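Local structure of toll-like receptor 13 (Mus musculus, 4Z0C) at residues V16-K21 with L40-N45; D63-W68 with L87-E92. The protein recognises single-stranded bacterial 23S ribosomal RNA as an innate immune receptor and signals through MYD88 and TRAF6 to activate NF-kappa-B. All blocks are in the same frame, centred on the assembly; numbering follows the deposited sequence.

Interaction 1: residues V16-K21 with L40-N45; sequences VLCIRK and LNLTHN. With NAG (2-acetamido-2-deoxy-beta-D-glucopyranose), chain E; nucleotides of chain C.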
loop_
_atom_site.group_PDB
_atom_site.type_symbol
_atom_site.label_atom_id
_atom_site.label_comp_id
_atom_site.label_asym_id
_atom_site.label_seq_id
_atom_site.Cartn_x
_atom_site.Cartn_y
_atom_site.Cartn_z
ATOM N N VAL A 16 -30.155 -9.904 -16.570
ATOM C CA VAL A 16 -29.524 -9.118 -17.631
ATOM C C VAL A 16 -29.062 -7.754 -17.124
ATOM O O VAL A 16 -29.814 -7.052 -16.460
ATOM C CB VAL A 16 -30.483 -8.940 -18.845
ATOM C CG1 VAL A 16 -29.879 -8.021 -19.896
ATOM C CG2 VAL A 16 -30.796 -10.282 -19.458
ATOM N N LEU A 17 -27.829 -7.385 -17.461
ATOM C CA LEU A 17 -27.219 -6.149 -16.987
ATOM C C LEU A 17 -26.913 -5.208 -18.145
ATOM O O LEU A 17 -26.296 -5.609 -19.107
ATOM C CB LEU A 17 -25.910 -6.475 -16.267
ATOM C CG LEU A 17 -25.949 -7.565 -15.201
ATOM C CD1 LEU A 17 -24.566 -8.198 -15.065
ATOM C CD2 LEU A 17 -26.412 -6.995 -13.867
ATOM N N CYS A 18 -27.311 -3.951 -18.033
ATOM C CA CYS A 18 -27.023 -2.947 -19.057
ATOM C C CYS A 18 -26.617 -1.682 -18.310
ATOM O O CYS A 18 -27.282 -0.641 -18.404
ATOM C CB CYS A 18 -28.258 -2.629 -19.917
ATOM S SG CYS A 18 -29.321 -4.008 -20.231
ATOM N N ILE A 19 -25.524 -1.782 -17.566
ATOM C CA ILE A 19 -25.126 -0.753 -16.616
ATOM C C ILE A 19 -24.027 0.160 -17.170
ATOM O O ILE A 19 -23.002 -0.307 -17.660
ATOM C CB ILE A 19 -24.738 -1.411 -15.270
ATOM C CG1 ILE A 19 -26.011 -1.983 -14.633
ATOM C CG2 ILE A 19 -24.100 -0.411 -14.319
ATOM C CD1 ILE A 19 -25.814 -3.302 -13.962
ATOM N N ARG A 20 -24.264 1.468 -17.092
ATOM C CA ARG A 20 -23.271 2.468 -17.495
ATOM C C ARG A 20 -22.920 2.303 -18.974
ATOM O O ARG A 20 -21.745 2.215 -19.348
ATOM C CB ARG A 20 -22.017 2.391 -16.600
ATOM C CG ARG A 20 -21.253 3.690 -16.446
ATOM C CD ARG A 20 -19.893 3.456 -15.774
ATOM N NE ARG A 20 -19.140 2.411 -16.464
ATOM C CZ ARG A 20 -18.901 1.196 -15.973
ATOM N NH1 ARG A 20 -19.323 0.849 -14.753
ATOM N NH2 ARG A 20 -18.232 0.321 -16.709
ATOM N N LYS A 21 -23.948 2.261 -19.814
ATOM C CA LYS A 21 -23.726 2.092 -21.245
ATOM C C LYS A 21 -24.183 3.323 -22.026
ATOM O O LYS A 21 -24.344 3.253 -23.240
ATOM C CB LYS A 21 -24.471 0.862 -21.762
ATOM C CG LYS A 21 -24.113 -0.462 -21.091
ATOM C CD LYS A 21 -22.631 -0.807 -21.177
ATOM C CE LYS A 21 -22.360 -2.147 -20.502
ATOM N NZ LYS A 21 -21.061 -2.177 -19.765
ATOM N N LEU A 40 -33.851 -7.566 -15.008
ATOM C CA LEU A 40 -33.255 -6.644 -15.960
ATOM C C LEU A 40 -32.800 -5.412 -15.216
ATOM O O LEU A 40 -33.609 -4.761 -14.583
ATOM C CB LEU A 40 -34.269 -6.251 -17.030
ATOM C CG LEU A 40 -33.823 -5.214 -18.068
ATOM C CD1 LEU A 40 -32.564 -5.694 -18.853
ATOM C CD2 LEU A 40 -34.965 -4.890 -19.027
ATOM N N ASN A 41 -31.507 -5.098 -15.274
ATOM C CA ASN A 41 -30.973 -3.943 -14.545
ATOM C C ASN A 41 -30.423 -2.883 -15.496
ATOM O O ASN A 41 -29.390 -3.085 -16.124
ATOM C CB ASN A 41 -29.896 -4.378 -13.520
ATOM C CG ASN A 41 -29.515 -3.247 -12.550
ATOM O OD1 ASN A 41 -29.763 -2.082 -12.862
ATOM N ND2 ASN A 41 -28.947 -3.569 -11.368
ATOM N N LEU A 42 -31.099 -1.741 -15.582
ATOM C CA LEU A 42 -30.648 -0.679 -16.482
ATOM C C LEU A 42 -30.169 0.558 -15.724
ATOM O O LEU A 42 -30.253 1.682 -16.222
ATOM C CB LEU A 42 -31.755 -0.290 -17.470
ATOM C CG LEU A 42 -32.044 -1.305 -18.585
ATOM C CD1 LEU A 42 -33.538 -1.500 -18.834
ATOM C CD2 LEU A 42 -31.361 -0.848 -19.859
ATOM N N THR A 43 -29.634 0.333 -14.530
ATOM C CA THR A 43 -29.093 1.408 -13.692
ATOM C C THR A 43 -27.950 2.158 -14.378
ATOM O O THR A 43 -27.150 1.554 -15.088
ATOM C CB THR A 43 -28.576 0.833 -12.365
ATOM O OG1 THR A 43 -29.633 0.093 -11.746
ATOM C CG2 THR A 43 -28.063 1.940 -11.424
ATOM N N HIS A 44 -27.919 3.475 -14.183
ATOM C CA HIS A 44 -26.798 4.323 -14.592
ATOM C C HIS A 44 -26.736 4.486 -16.116
ATOM O O HIS A 44 -25.772 4.085 -16.756
ATOM C CB HIS A 44 -25.478 3.808 -13.973
ATOM C CG HIS A 44 -24.351 4.797 -13.983
ATOM N ND1 HIS A 44 -24.431 6.026 -14.604
ATOM C CD2 HIS A 44 -23.118 4.739 -13.424
ATOM C CE1 HIS A 44 -23.291 6.676 -14.445
ATOM N NE2 HIS A 44 -22.483 5.921 -13.722
ATOM N N ASN A 45 -27.786 5.086 -16.678
ATOM C CA ASN A 45 -27.845 5.409 -18.104
ATOM C C ASN A 45 -28.532 6.768 -18.296
ATOM O O ASN A 45 -28.722 7.488 -17.336
ATOM C CB ASN A 45 -28.549 4.292 -18.889
ATOM C CG ASN A 45 -27.706 3.031 -18.986
ATOM O OD1 ASN A 45 -26.755 2.965 -19.770
ATOM N ND2 ASN A 45 -28.048 2.021 -18.184
HETATM C C1 NAG E . -28.493 -4.910 -11.105
HETATM C C2 NAG E . -27.515 -4.752 -9.912
HETATM C C3 NAG E . -27.196 -6.100 -9.288
HETATM C C4 NAG E . -28.488 -6.794 -8.896
HETATM C C5 NAG E . -29.248 -6.976 -10.194
HETATM C C6 NAG E . -30.508 -7.819 -10.005
HETATM C C7 NAG E . -25.986 -2.880 -10.239
HETATM C C8 NAG E . -24.570 -2.451 -10.554
HETATM N N2 NAG E . -26.232 -4.186 -10.264
HETATM O O3 NAG E . -26.329 -5.943 -8.197
HETATM O O4 NAG E . -28.238 -8.039 -8.282
HETATM O O5 NAG E . -29.588 -5.691 -10.681
HETATM O O6 NAG E . -31.373 -7.631 -11.108
HETATM O O7 NAG E . -26.868 -2.060 -10.006
ATOM P P A C 9 -12.978 1.226 -18.161
ATOM O OP1 A C 9 -13.566 0.288 -19.142
ATOM O OP2 A C 9 -12.076 2.314 -18.618
ATOM O "O5'" A C 9 -14.208 1.865 -17.384
ATOM C "C5'" A C 9 -14.009 2.815 -16.351
ATOM C "C4'" A C 9 -15.285 3.052 -15.595
ATOM O "O4'" A C 9 -15.531 1.937 -14.696
ATOM C "C3'" A C 9 -15.336 4.312 -14.747
ATOM O "O3'" A C 9 -16.602 4.951 -14.918
ATOM C "C2'" A C 9 -15.171 3.793 -13.309
ATOM O "O2'" A C 9 -15.822 4.584 -12.343
ATOM C "C1'" A C 9 -15.795 2.406 -13.390
ATOM N N9 A C 9 -15.241 1.398 -12.480
ATOM C C8 A C 9 -13.914 1.087 -12.296
ATOM N N7 A C 9 -13.705 0.090 -11.469
ATOM C C5 A C 9 -14.986 -0.304 -11.099
ATOM C C6 A C 9 -15.446 -1.322 -10.237
ATOM N N6 A C 9 -14.588 -2.126 -9.588
ATOM N N1 A C 9 -16.802 -1.472 -10.059
ATOM C C2 A C 9 -17.609 -0.641 -10.729
ATOM N N3 A C 9 -17.287 0.358 -11.563
ATOM C C4 A C 9 -15.948 0.484 -11.714
ATOM P P A C 6 -19.046 -11.730 -9.808
ATOM O OP1 A C 6 -19.531 -11.725 -8.403
ATOM O OP2 A C 6 -18.505 -13.007 -10.313
ATOM O "O5'" A C 6 -20.220 -11.190 -10.734
ATOM C "C5'" A C 6 -20.042 -10.989 -12.140
ATOM C "C4'" A C 6 -20.855 -9.814 -12.638
ATOM O "O4'" A C 6 -22.269 -10.051 -12.364
ATOM C "C3'" A C 6 -20.530 -8.482 -11.982
ATOM O "O3'" A C 6 -20.819 -7.445 -12.914
ATOM C "C2'" A C 6 -21.534 -8.422 -10.829
ATOM O "O2'" A C 6 -21.810 -7.123 -10.357
ATOM C "C1'" A C 6 -22.767 -9.058 -11.467
ATOM N N9 A C 6 -23.654 -9.761 -10.537
ATOM C C8 A C 6 -23.322 -10.451 -9.390
ATOM N N7 A C 6 -24.358 -11.039 -8.811
ATOM C C5 A C 6 -25.433 -10.742 -9.640
ATOM C C6 A C 6 -26.801 -11.083 -9.592
ATOM N N6 A C 6 -27.343 -11.829 -8.632
ATOM N N1 A C 6 -27.607 -10.629 -10.580
ATOM C C2 A C 6 -27.057 -9.888 -11.554
ATOM N N3 A C 6 -25.792 -9.497 -11.710
ATOM C C4 A C 6 -25.016 -9.964 -10.712
#
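Arg20 reaches across His44 on its way to the bound RNA. Arg20 CB comes within 4.1 Å of His44 CD2, and CG then lies over one face of the imidazole as a CH-pi contact, 3.9 Å from the ring centroid. Arg20 CD follows to within 3.7 Å of O3' of nucleotide A9 of chain C, and NE lies beside that O3' and C4'. A bend at chi3 (52°) turns the guanidinium against the ribose, whose O4' sits over the centre of the guanidinium face, 3.7 Å from Arg20 CZ; NH1 reaches toward A9 N3 and O4', and NH2 forms a salt bridge with a phosphate of the RNA.

Behind this RNA-facing end, Asn45 stitches the two turns together. Asn45 ND2 gives one proton to Cys18 O (2.8 Å), close to the amide plane, and another to Leu42 O, while Asn45 OD1 accepts from Lys21 N (2.9 Å). Two parallel-strand bonds, Asn41 N to Val16 O and Cys18 N to Asn41 O, precede these side-chain bonds. On the core side, Leu42 CD2 packs against Cys18 CB at 3.6 Å. Asn41 carries the glycan on ND2, and its OD1 accepts from Thr43 N in an Asx turn.

The pair joins the N-terminal cap, where Cys18 is disulfide-linked to Cys6, to the first leucine-rich repeat. Strand 39-41 lies between strands 15-17 and 63-65, with helix 26-30 packed against Leu40 and Leu42.

Interaction 2: residues D63-W68 with L87-E92; sequences DLRLEW and LLNLVE. With NAG (2-acetamido-2-deoxy-beta-D-glucopyranose), chain E; nucleotides of chain C.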
loop_
_atom_site.group_PDB
_atom_site.type_symbol
_atom_site.label_atom_id
_atom_site.label_comp_id
_atom_site.label_asym_id
_atom_site.label_seq_id
_atom_site.Cartn_x
_atom_site.Cartn_y
_atom_site.Cartn_z
ATOM N N ASP A 63 -38.044 -8.430 -11.887
ATOM C CA ASP A 63 -37.278 -7.392 -11.219
ATOM C C ASP A 63 -36.778 -6.408 -12.273
ATOM O O ASP A 63 -35.973 -6.755 -13.116
ATOM C CB ASP A 63 -36.105 -8.070 -10.502
ATOM C CG ASP A 63 -35.306 -7.133 -9.598
ATOM O OD1 ASP A 63 -34.957 -6.004 -10.014
ATOM O OD2 ASP A 63 -35.001 -7.555 -8.462
ATOM N N LEU A 64 -37.234 -5.169 -12.219
ATOM C CA LEU A 64 -36.802 -4.177 -13.191
ATOM C C LEU A 64 -36.220 -2.993 -12.444
ATOM O O LEU A 64 -36.893 -2.404 -11.594
ATOM C CB LEU A 64 -37.976 -3.699 -14.030
ATOM C CG LEU A 64 -37.669 -2.634 -15.083
ATOM C CD1 LEU A 64 -36.640 -3.169 -16.074
ATOM C CD2 LEU A 64 -38.948 -2.233 -15.815
ATOM N N ARG A 65 -34.978 -2.637 -12.761
ATOM C CA ARG A 65 -34.321 -1.515 -12.097
ATOM C C ARG A 65 -33.876 -0.470 -13.099
ATOM O O ARG A 65 -33.054 -0.736 -13.975
ATOM C CB ARG A 65 -33.135 -1.988 -11.268
ATOM C CG ARG A 65 -33.519 -2.917 -10.141
ATOM C CD ARG A 65 -32.290 -3.472 -9.408
ATOM N NE ARG A 65 -32.689 -4.613 -8.586
ATOM C CZ ARG A 65 -32.048 -5.038 -7.500
ATOM N NH1 ARG A 65 -30.919 -4.439 -7.083
ATOM N NH2 ARG A 65 -32.532 -6.085 -6.840
ATOM N N LEU A 66 -34.431 0.723 -12.948
ATOM C CA LEU A 66 -34.156 1.838 -13.827
ATOM C C LEU A 66 -33.558 2.959 -13.030
ATOM O O LEU A 66 -33.720 4.128 -13.391
ATOM C CB LEU A 66 -35.448 2.319 -14.477
ATOM C CG LEU A 66 -36.017 1.406 -15.568
ATOM C CD1 LEU A 66 -37.529 1.612 -15.755
ATOM C CD2 LEU A 66 -35.309 1.709 -16.871
ATOM N N GLU A 67 -32.853 2.592 -11.957
ATOM C CA GLU A 67 -32.235 3.558 -11.044
ATOM C C GLU A 67 -31.216 4.445 -11.752
ATOM O O GLU A 67 -30.491 3.986 -12.630
ATOM C CB GLU A 67 -31.578 2.834 -9.855
ATOM C CG GLU A 67 -30.872 3.759 -8.858
ATOM C CD GLU A 67 -30.645 3.124 -7.487
ATOM O OE1 GLU A 67 -30.901 1.916 -7.300
ATOM O OE2 GLU A 67 -30.195 3.846 -6.580
ATOM N N TRP A 68 -31.165 5.721 -11.368
ATOM C CA TRP A 68 -30.145 6.638 -11.878
ATOM C C TRP A 68 -30.233 6.791 -13.396
ATOM O O TRP A 68 -29.319 6.396 -14.119
ATOM C CB TRP A 68 -28.746 6.177 -11.458
ATOM C CG TRP A 68 -27.658 7.203 -11.621
ATOM C CD1 TRP A 68 -27.786 8.480 -12.097
ATOM C CD2 TRP A 68 -26.271 7.027 -11.311
ATOM N NE1 TRP A 68 -26.564 9.107 -12.102
ATOM C CE2 TRP A 68 -25.618 8.238 -11.619
ATOM C CE3 TRP A 68 -25.519 5.963 -10.797
ATOM C CZ2 TRP A 68 -24.251 8.411 -11.442
ATOM C CZ3 TRP A 68 -24.155 6.138 -10.619
ATOM C CH2 TRP A 68 -23.538 7.352 -10.939
ATOM N N LEU A 87 -40.834 -6.242 -8.347
ATOM C CA LEU A 87 -40.033 -5.096 -7.928
ATOM C C LEU A 87 -39.883 -4.095 -9.065
ATOM O O LEU A 87 -39.588 -4.473 -10.188
ATOM C CB LEU A 87 -38.670 -5.575 -7.427
ATOM C CG LEU A 87 -37.790 -4.641 -6.571
ATOM C CD1 LEU A 87 -36.699 -5.451 -5.897
ATOM C CD2 LEU A 87 -37.137 -3.552 -7.417
ATOM N N LEU A 88 -40.106 -2.819 -8.778
ATOM C CA LEU A 88 -39.880 -1.774 -9.771
ATOM C C LEU A 88 -39.081 -0.646 -9.153
ATOM O O LEU A 88 -39.550 0.006 -8.234
ATOM C CB LEU A 88 -41.196 -1.223 -10.303
ATOM C CG LEU A 88 -41.073 -0.079 -11.313
ATOM C CD1 LEU A 88 -40.111 -0.452 -12.432
ATOM C CD2 LEU A 88 -42.443 0.265 -11.894
ATOM N N ASN A 89 -37.884 -0.402 -9.676
ATOM C CA ASN A 89 -36.989 0.611 -9.123
ATOM C C ASN A 89 -36.912 1.813 -10.064
ATOM O O ASN A 89 -36.477 1.688 -11.209
ATOM C CB ASN A 89 -35.602 -0.014 -8.915
ATOM C CG ASN A 89 -34.640 0.886 -8.160
ATOM O OD1 ASN A 89 -34.649 2.108 -8.322
ATOM N ND2 ASN A 89 -33.775 0.271 -7.343
ATOM N N LEU A 90 -37.340 2.970 -9.577
ATOM C CA LEU A 90 -37.348 4.194 -10.371
ATOM C C LEU A 90 -36.566 5.281 -9.638
ATOM O O LEU A 90 -36.708 6.472 -9.916
ATOM C CB LEU A 90 -38.804 4.637 -10.593
ATOM C CG LEU A 90 -39.413 4.639 -12.010
ATOM C CD1 LEU A 90 -38.734 3.667 -12.888
ATOM C CD2 LEU A 90 -40.927 4.320 -11.999
ATOM N N VAL A 91 -35.732 4.847 -8.702
ATOM C CA VAL A 91 -34.913 5.737 -7.876
ATOM C C VAL A 91 -33.966 6.600 -8.707
ATOM O O VAL A 91 -33.378 6.129 -9.683
ATOM C CB VAL A 91 -34.088 4.922 -6.857
ATOM C CG1 VAL A 91 -33.173 5.835 -6.040
ATOM C CG2 VAL A 91 -35.027 4.154 -5.939
ATOM N N GLU A 92 -33.833 7.862 -8.306
ATOM C CA GLU A 92 -32.904 8.816 -8.909
ATOM C C GLU A 92 -33.179 9.057 -10.393
ATOM O O GLU A 92 -32.396 8.663 -11.262
ATOM C CB GLU A 92 -31.425 8.440 -8.654
ATOM C CG GLU A 92 -30.495 9.624 -8.891
ATOM C CD GLU A 92 -29.018 9.377 -8.561
ATOM O OE1 GLU A 92 -28.647 8.307 -8.012
ATOM O OE2 GLU A 92 -28.229 10.297 -8.861
HETATM C C1 NAG E . -28.493 -4.910 -11.105
HETATM C C2 NAG E . -27.515 -4.752 -9.912
HETATM C C3 NAG E . -27.196 -6.100 -9.288
HETATM C C4 NAG E . -28.488 -6.794 -8.896
HETATM C C5 NAG E . -29.248 -6.976 -10.194
HETATM C C6 NAG E . -30.508 -7.819 -10.005
HETATM C C7 NAG E . -25.986 -2.880 -10.239
HETATM C C8 NAG E . -24.570 -2.451 -10.554
HETATM N N2 NAG E . -26.232 -4.186 -10.264
HETATM O O3 NAG E . -26.329 -5.943 -8.197
HETATM O O4 NAG E . -28.238 -8.039 -8.282
HETATM O O5 NAG E . -29.588 -5.691 -10.681
HETATM O O6 NAG E . -31.373 -7.631 -11.108
HETATM O O7 NAG E . -26.868 -2.060 -10.006
ATOM P P C C 12 -19.336 10.400 -6.717
ATOM O OP1 C C 12 -17.891 10.143 -6.453
ATOM O OP2 C C 12 -20.194 10.485 -5.534
ATOM O "O5'" C C 12 -19.407 11.663 -7.681
ATOM C "C5'" C C 12 -19.991 12.863 -7.279
ATOM C "C4'" C C 12 -20.905 13.413 -8.330
ATOM O "O4'" C C 12 -21.423 12.347 -9.170
ATOM C "C3'" C C 12 -22.131 14.090 -7.749
ATOM O "O3'" C C 12 -21.854 15.441 -7.434
ATOM C "C2'" C C 12 -23.192 13.910 -8.829
ATOM O "O2'" C C 12 -23.086 14.933 -9.806
ATOM C "C1'" C C 12 -22.787 12.571 -9.460
ATOM N N1 C C 12 -23.558 11.403 -8.956
ATOM C C2 C C 12 -24.957 11.303 -9.040
ATOM O O2 C C 12 -25.613 12.234 -9.519
ATOM N N3 C C 12 -25.570 10.187 -8.573
ATOM C C4 C C 12 -24.859 9.185 -8.054
ATOM N N4 C C 12 -25.491 8.095 -7.614
ATOM C C5 C C 12 -23.440 9.248 -7.975
ATOM C C6 C C 12 -22.854 10.355 -8.437
#
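Strands 63-65 and 87-89 run parallel, 3° apart with axes 4.9 Å from each other, and a ladder of backbone bonds from Leu64 N to Leu87 O, Asn89 N to Leu64 O and Leu66 N to Asn89 O continues past the strand ends in Trp68 N to Val91 O. Inward, Leu64 lies beside Leu88, and Leu66 CD1 meets Leu90 CD1 at 3.7 Å, like-placed leucines of successive repeats.

On the other face, Arg65 grips Asp63 side-on: NE and NH2 each take one carboxylate oxygen on its syn side, with NE 3.0 Å from OD1. This pairing would hold the guanidinium flat beneath the glycan sugar, whose C6 lies over its centre. Asn89 CB packs on Arg65 CG, while its amide OD1 accepts from Val91 N in an Asx turn and ND2 makes a weak bond to Glu67 OE1.

Toward the RNA, the Glu92 carboxylate lies over the rim of the Trp68 indole, their planes only 5° apart. The base of C12 of chain C lies over the six-membered part of the same indole face, offset toward the rim, with its C5 3.5 Å from Trp68 CH2, and its N4 donates to Glu92 OE1 (3.2 Å, 168°).

The two segments belong to successive leucine-rich repeats of the ectodomain solenoid, the second and third: strand 39-41 flanks strand 63-65, and strand 110-112 continues the array beyond strand 87-89.

From the N terminus, the chain leaves strand 15-17, passes through helix 26-30 and returns at 40-45, where interaction 1 closes a loop. The next coil leads to 63-68, and one further turn of the solenoid is closed when 87-92 pairs with it in interaction 2. The two contacts follow in series, neither enclosing nor crossing the other, with centres about 10 Å apart. Strands 39-41 and 63-65 join them edge to edge: Leu40 N and Leu42 N probably bond to Asp63 O and Arg65 O. His44 stacks on Trp68, linking the turn of 40-45 to that of 63-68, whose Trp68 meets the RNA, while the Asn41-linked glycan touches both contacts.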